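Local coordinates for protein KLTH0A00704p (Lachancea thermotolerans, PDB 4J2G) that acts in autophagy as an Atg13 protein whose HORMA domain probably mediates recruitment of PI 3-kinase, at residues 160-174 / 247-259. The protein carries 1 engineered substitution. Sequence-based numbering, arbitrary orientation.
Sequences LYRQLVLLFRYLETL and ITPIRTKFGSLRI
L167 of helix 160-174 drives its forked end into three branched aliphatic side chains of the hairpin 247-259. A chi1 of -178° swings CG away from the backbone N, and the leucine sends CD1 against I247 CG2 at 3.3 Å, tighter than usual for two carbons, while CD2 meets I259 CD1 tip to tip at 3.5 Å. I250 packs against the preceding turns, between L160 and L167: its CD1 lies 3.7 Å from L167 CD2 and also reaches L164 CD2, and its CG2 faces L160 CD1. L257, on the paired strand, presses CD1 onto L164 CD2 at 3.4 Å, the two side chains crossing at about a right angle. Leucine and isoleucine suit these buried, close-packed places, and no hydrogen bond joins the segments. This is the helix-on-sheet layering of the HORMA fold: helix 160-174, part of helix 158-177, lies against the edge hairpin of the five-stranded antiparallel sheet, nearly antiparallel to strand 250-252 (158°), and F29 of helix 18-39 also touches L167. Cutting L167 back to an alanine is likely to open a gap between I247, I250 and I259. The outer side is looser. There Y170 CD2 lies 3.6 Å from I247 CD1, which sits at the ring's edge, in its plane. I250 CD1 rests against Q163 O at 3.1 Å and Q163 CB packs on I250, but the polar end turns to E159, as befits a glutamine at the margin.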
loop_
_atom_site.group_PDB
_atom_site.type_symbol
_atom_site.label_atom_id
_atom_site.label_comp_id
_atom_site.label_asym_id
_atom_site.label_seq_id
_atom_site.Cartn_x
_atom_site.Cartn_y
_atom_site.Cartn_z
ATOM N N LEU A 160 -19.403 11.058 -13.311
ATOM C CA LEU A 160 -18.499 10.077 -12.725
ATOM C C LEU A 160 -17.073 10.348 -13.145
ATOM O O LEU A 160 -16.137 9.958 -12.463
ATOM C CB LEU A 160 -18.864 8.681 -13.143
ATOM C CG LEU A 160 -17.822 7.621 -12.822
ATOM C CD1 LEU A 160 -17.822 7.279 -11.339
ATOM C CD2 LEU A 160 -18.088 6.396 -13.671
ATOM N N TYR A 161 -16.908 11.009 -14.274
ATOM C CA TYR A 161 -15.597 11.333 -14.731
ATOM C C TYR A 161 -15.000 12.361 -13.787
ATOM O O TYR A 161 -13.817 12.305 -13.472
ATOM C CB TYR A 161 -15.630 11.903 -16.138
ATOM C CG TYR A 161 -14.256 12.283 -16.576
ATOM C CD1 TYR A 161 -13.306 11.294 -16.830
ATOM C CD2 TYR A 161 -13.880 13.615 -16.683
ATOM C CE1 TYR A 161 -12.017 11.612 -17.194
ATOM C CE2 TYR A 161 -12.589 13.947 -17.067
ATOM C CZ TYR A 161 -11.672 12.933 -17.313
ATOM O OH TYR A 161 -10.394 13.224 -17.698
ATOM N N ARG A 162 -15.826 13.287 -13.328
ATOM C CA ARG A 162 -15.343 14.374 -12.525
ATOM C C ARG A 162 -15.046 13.867 -11.107
ATOM O O ARG A 162 -14.061 14.272 -10.513
ATOM C CB ARG A 162 -16.353 15.527 -12.534
ATOM C CG ARG A 162 -15.798 16.835 -12.015
ATOM C CD ARG A 162 -16.927 17.710 -11.518
ATOM N NE ARG A 162 -17.649 17.089 -10.409
ATOM C CZ ARG A 162 -17.752 17.605 -9.183
ATOM N NH1 ARG A 162 -17.180 18.774 -8.884
ATOM N NH2 ARG A 162 -18.438 16.948 -8.254
ATOM N N GLN A 163 -15.907 12.992 -10.585
ATOM C CA GLN A 163 -15.682 12.307 -9.319
ATOM C C GLN A 163 -14.341 11.544 -9.302
ATOM O O GLN A 163 -13.752 11.388 -8.250
ATOM C CB GLN A 163 -16.779 11.279 -9.020
ATOM C CG GLN A 163 -18.212 11.787 -9.013
ATOM C CD GLN A 163 -18.486 12.713 -7.863
ATOM O OE1 GLN A 163 -18.284 12.352 -6.704
ATOM N NE2 GLN A 163 -18.949 13.924 -8.173
ATOM N N LEU A 164 -13.876 11.066 -10.451
ATOM C CA LEU A 164 -12.666 10.286 -10.464
ATOM C C LEU A 164 -11.432 11.162 -10.611
ATOM O O LEU A 164 -10.381 10.787 -10.153
ATOM C CB LEU A 164 -12.717 9.143 -11.482
ATOM C CG LEU A 164 -13.805 8.112 -11.165
ATOM C CD1 LEU A 164 -14.083 7.314 -12.423
ATOM C CD2 LEU A 164 -13.465 7.170 -10.008
ATOM N N VAL A 165 -11.591 12.364 -11.146
ATOM C CA VAL A 165 -10.495 13.292 -11.302
ATOM C C VAL A 165 -10.185 13.816 -9.910
ATOM O O VAL A 165 -9.022 13.967 -9.519
ATOM C CB VAL A 165 -10.887 14.447 -12.270
ATOM C CG1 VAL A 165 -9.984 15.643 -12.108
ATOM C CG2 VAL A 165 -10.824 13.993 -13.725
ATOM N N LEU A 166 -11.250 14.112 -9.174
ATOM C CA LEU A 166 -11.143 14.594 -7.799
ATOM C C LEU A 166 -10.526 13.521 -6.895
ATOM O O LEU A 166 -9.637 13.798 -6.113
ATOM C CB LEU A 166 -12.522 14.932 -7.269
ATOM C CG LEU A 166 -13.048 16.375 -7.172
ATOM C CD1 LEU A 166 -12.322 17.372 -8.059
ATOM C CD2 LEU A 166 -14.547 16.347 -7.430
ATOM N N LEU A 167 -11.014 12.295 -7.013
ATOM C CA LEU A 167 -10.463 11.195 -6.282
ATOM C C LEU A 167 -8.979 10.973 -6.600
ATOM O O LEU A 167 -8.171 10.681 -5.683
ATOM C CB LEU A 167 -11.237 9.943 -6.572
ATOM C CG LEU A 167 -10.726 8.747 -5.798
ATOM C CD1 LEU A 167 -11.176 8.921 -4.388
ATOM C CD2 LEU A 167 -11.332 7.493 -6.356
ATOM N N PHE A 168 -8.605 11.159 -7.860
ATOM C CA PHE A 168 -7.241 10.887 -8.237
ATOM C C PHE A 168 -6.243 11.882 -7.601
ATOM O O PHE A 168 -5.145 11.486 -7.189
ATOM C CB PHE A 168 -7.101 10.849 -9.744
ATOM C CG PHE A 168 -5.732 10.425 -10.211
ATOM C CD1 PHE A 168 -5.343 9.064 -10.150
ATOM C CD2 PHE A 168 -4.828 11.361 -10.716
ATOM C CE1 PHE A 168 -4.091 8.652 -10.593
ATOM C CE2 PHE A 168 -3.562 10.952 -11.160
ATOM C CZ PHE A 168 -3.202 9.606 -11.093
ATOM N N ARG A 169 -6.633 13.152 -7.511
ATOM C CA ARG A 169 -5.720 14.224 -7.060
ATOM C C ARG A 169 -5.591 14.114 -5.565
ATOM O O ARG A 169 -4.573 14.437 -4.959
ATOM C CB ARG A 169 -6.223 15.628 -7.446
ATOM C CG ARG A 169 -6.332 15.867 -8.957
ATOM C CD ARG A 169 -6.528 17.338 -9.358
ATOM N NE ARG A 169 -7.888 17.861 -9.138
ATOM C CZ ARG A 169 -8.698 18.398 -10.072
ATOM N NH1 ARG A 169 -8.329 18.506 -11.346
ATOM N NH2 ARG A 169 -9.904 18.842 -9.725
ATOM N N TYR A 170 -6.679 13.673 -4.969
ATOM C CA TYR A 170 -6.702 13.536 -3.580
ATOM C C TYR A 170 -5.660 12.378 -3.207
ATOM O O TYR A 170 -4.817 12.526 -2.347
ATOM C CB TYR A 170 -8.101 13.184 -3.121
ATOM C CG TYR A 170 -8.031 12.894 -1.652
ATOM C CD1 TYR A 170 -7.828 13.918 -0.744
ATOM C CD2 TYR A 170 -7.977 11.578 -1.178
ATOM C CE1 TYR A 170 -7.672 13.648 0.614
ATOM C CE2 TYR A 170 -7.823 11.297 0.183
ATOM C CZ TYR A 170 -7.679 12.343 1.070
ATOM O OH TYR A 170 -7.571 12.097 2.434
ATOM N N LEU A 171 -5.727 11.302 -3.960
ATOM C CA LEU A 171 -4.905 10.144 -3.797
ATOM C C LEU A 171 -3.448 10.534 -4.073
ATOM O O LEU A 171 -2.578 10.047 -3.375
ATOM C CB LEU A 171 -5.422 9.026 -4.693
ATOM C CG LEU A 171 -4.604 7.747 -4.835
ATOM C CD1 LEU A 171 -4.683 6.961 -3.504
ATOM C CD2 LEU A 171 -5.283 6.981 -5.972
ATOM N N GLU A 172 -3.196 11.462 -4.999
ATOM C CA GLU A 172 -1.838 11.879 -5.247
ATOM C C GLU A 172 -1.296 12.573 -4.015
ATOM O O GLU A 172 -0.135 12.370 -3.602
ATOM C CB GLU A 172 -1.750 12.874 -6.367
ATOM C CG GLU A 172 -1.732 12.246 -7.720
ATOM C CD GLU A 172 -1.851 13.287 -8.811
ATOM O OE1 GLU A 172 -0.891 13.395 -9.611
ATOM O OE2 GLU A 172 -2.890 14.002 -8.858
ATOM N N THR A 173 -2.153 13.345 -3.384
ATOM C CA THR A 173 -1.704 14.021 -2.200
ATOM C C THR A 173 -1.566 13.060 -1.041
ATOM O O THR A 173 -0.646 13.199 -0.244
ATOM C CB THR A 173 -2.674 15.108 -1.821
ATOM O OG1 THR A 173 -2.881 15.914 -2.998
ATOM C CG2 THR A 173 -2.082 15.945 -0.749
ATOM N N LEU A 174 -2.476 12.106 -0.920
ATOM C CA LEU A 174 -2.399 11.263 0.227
ATOM C C LEU A 174 -1.123 10.429 0.138
ATOM O O LEU A 174 -0.457 10.264 1.128
ATOM C CB LEU A 174 -3.620 10.388 0.346
ATOM C CG LEU A 174 -3.735 9.253 1.326
ATOM C CD1 LEU A 174 -4.998 8.537 1.000
ATOM C CD2 LEU A 174 -2.668 8.225 1.024
ATOM N N ILE A 247 -10.740 6.668 1.726
ATOM C CA ILE A 247 -11.289 7.732 0.924
ATOM C C ILE A 247 -12.813 7.570 0.955
ATOM O O ILE A 247 -13.332 6.456 1.161
ATOM C CB ILE A 247 -10.613 7.703 -0.458
ATOM C CG1 ILE A 247 -9.099 7.467 -0.210
ATOM C CG2 ILE A 247 -10.758 9.024 -1.159
ATOM C CD1 ILE A 247 -8.131 7.957 -1.279
ATOM N N THR A 248 -13.520 8.697 0.873
ATOM C CA THR A 248 -14.988 8.712 0.776
ATOM C C THR A 248 -15.332 7.885 -0.433
ATOM O O THR A 248 -14.693 8.028 -1.475
ATOM C CB THR A 248 -15.518 10.136 0.515
ATOM O OG1 THR A 248 -14.858 11.063 1.398
ATOM C CG2 THR A 248 -17.048 10.191 0.698
ATOM N N PRO A 249 -16.303 6.979 -0.304
ATOM C CA PRO A 249 -16.488 6.153 -1.470
ATOM C C PRO A 249 -17.122 6.915 -2.611
ATOM O O PRO A 249 -17.795 7.946 -2.407
ATOM C CB PRO A 249 -17.383 5.036 -0.953
ATOM C CG PRO A 249 -17.058 4.963 0.518
ATOM C CD PRO A 249 -17.005 6.425 0.866
ATOM N N ILE A 250 -16.841 6.470 -3.818
ATOM C CA ILE A 250 -17.538 7.024 -4.942
ATOM C C ILE A 250 -18.763 6.160 -5.206
ATOM O O ILE A 250 -18.665 4.930 -5.368
ATOM C CB ILE A 250 -16.622 7.224 -6.140
ATOM C CG1 ILE A 250 -15.636 8.329 -5.775
ATOM C CG2 ILE A 250 -17.435 7.619 -7.357
ATOM C CD1 ILE A 250 -14.746 8.778 -6.904
ATOM N N ARG A 251 -19.916 6.826 -5.144
ATOM C CA ARG A 251 -21.202 6.186 -5.359
ATOM C C ARG A 251 -21.409 5.986 -6.850
ATOM O O ARG A 251 -21.323 6.949 -7.619
ATOM C CB ARG A 251 -22.331 7.024 -4.757
ATOM C CG ARG A 251 -22.833 6.530 -3.402
ATOM C CD ARG A 251 -21.886 6.832 -2.246
ATOM N NE ARG A 251 -21.779 5.674 -1.343
ATOM C CZ ARG A 251 -21.359 5.728 -0.079
ATOM N NH1 ARG A 251 -21.000 6.904 0.454
ATOM N NH2 ARG A 251 -21.299 4.605 0.653
ATOM N N THR A 252 -21.616 4.728 -7.241
ATOM C CA THR A 252 -21.948 4.362 -8.614
ATOM C C THR A 252 -23.019 3.243 -8.728
ATOM O O THR A 252 -23.206 2.416 -7.809
ATOM C CB THR A 252 -20.687 3.939 -9.374
ATOM O OG1 THR A 252 -20.751 4.467 -10.692
ATOM C CG2 THR A 252 -20.553 2.418 -9.435
ATOM N N LYS A 253 -23.708 3.217 -9.871
ATOM C CA LYS A 253 -24.782 2.251 -10.091
ATOM C C LYS A 253 -24.345 0.796 -9.928
ATOM O O LYS A 253 -25.110 -0.054 -9.458
ATOM C CB LYS A 253 -25.439 2.474 -11.447
ATOM C CG LYS A 253 -24.530 2.366 -12.660
ATOM C CD LYS A 253 -25.298 2.777 -13.916
ATOM C CE LYS A 253 -25.837 4.203 -13.800
ATOM N NZ LYS A 253 -27.107 4.399 -14.560
ATOM N N PHE A 254 -23.110 0.517 -10.304
ATOM C CA PHE A 254 -22.534 -0.816 -10.103
ATOM C C PHE A 254 -22.037 -1.067 -8.687
ATOM O O PHE A 254 -21.584 -2.160 -8.387
ATOM C CB PHE A 254 -21.393 -1.046 -11.071
ATOM C CG PHE A 254 -21.664 -0.520 -12.440
ATOM C CD1 PHE A 254 -22.586 -1.156 -13.280
ATOM C CD2 PHE A 254 -21.017 0.614 -12.894
ATOM C CE1 PHE A 254 -22.837 -0.679 -14.557
ATOM C CE2 PHE A 254 -21.265 1.093 -14.170
ATOM C CZ PHE A 254 -22.173 0.445 -15.003
ATOM N N GLY A 255 -22.138 -0.064 -7.821
ATOM C CA GLY A 255 -21.634 -0.189 -6.451
ATOM C C GLY A 255 -20.783 0.996 -6.013
ATOM O O GLY A 255 -20.798 2.085 -6.630
ATOM N N SER A 256 -20.044 0.810 -4.928
ATOM C CA SER A 256 -19.210 1.900 -4.448
ATOM C C SER A 256 -17.734 1.679 -4.744
ATOM O O SER A 256 -17.180 0.558 -4.584
ATOM C CB SER A 256 -19.443 2.125 -2.976
ATOM O OG SER A 256 -20.720 2.671 -2.807
ATOM N N LEU A 257 -17.086 2.727 -5.219
ATOM C CA LEU A 257 -15.632 2.612 -5.370
ATOM C C LEU A 257 -14.952 2.978 -4.037
ATOM O O LEU A 257 -15.080 4.092 -3.577
ATOM C CB LEU A 257 -15.161 3.451 -6.541
ATOM C CG LEU A 257 -13.918 3.059 -7.373
ATOM C CD1 LEU A 257 -13.537 4.295 -8.171
ATOM C CD2 LEU A 257 -12.675 2.579 -6.622
ATOM N N ARG A 258 -14.284 2.017 -3.400
ATOM C CA ARG A 258 -13.701 2.228 -2.047
ATOM C C ARG A 258 -12.177 2.013 -2.123
ATOM O O ARG A 258 -11.719 0.946 -2.585
ATOM C CB ARG A 258 -14.249 1.195 -1.033
ATOM C CG ARG A 258 -15.744 1.276 -0.743
ATOM C CD ARG A 258 -16.216 0.275 0.292
ATOM N NE ARG A 258 -17.685 0.234 0.464
ATOM C CZ ARG A 258 -18.472 1.159 1.050
ATOM N NH1 ARG A 258 -17.997 2.295 1.570
ATOM N NH2 ARG A 258 -19.779 0.928 1.137
ATOM N N ILE A 259 -11.417 3.026 -1.692
ATOM C CA ILE A 259 -9.954 2.964 -1.519
ATOM C C ILE A 259 -9.604 3.129 -0.056
ATOM O O ILE A 259 -10.034 4.070 0.585
ATOM C CB ILE A 259 -9.233 4.114 -2.265
ATOM C CG1 ILE A 259 -9.539 3.964 -3.753
ATOM C CG2 ILE A 259 -7.676 4.013 -2.030
ATOM C CD1 ILE A 259 -9.302 5.202 -4.570
#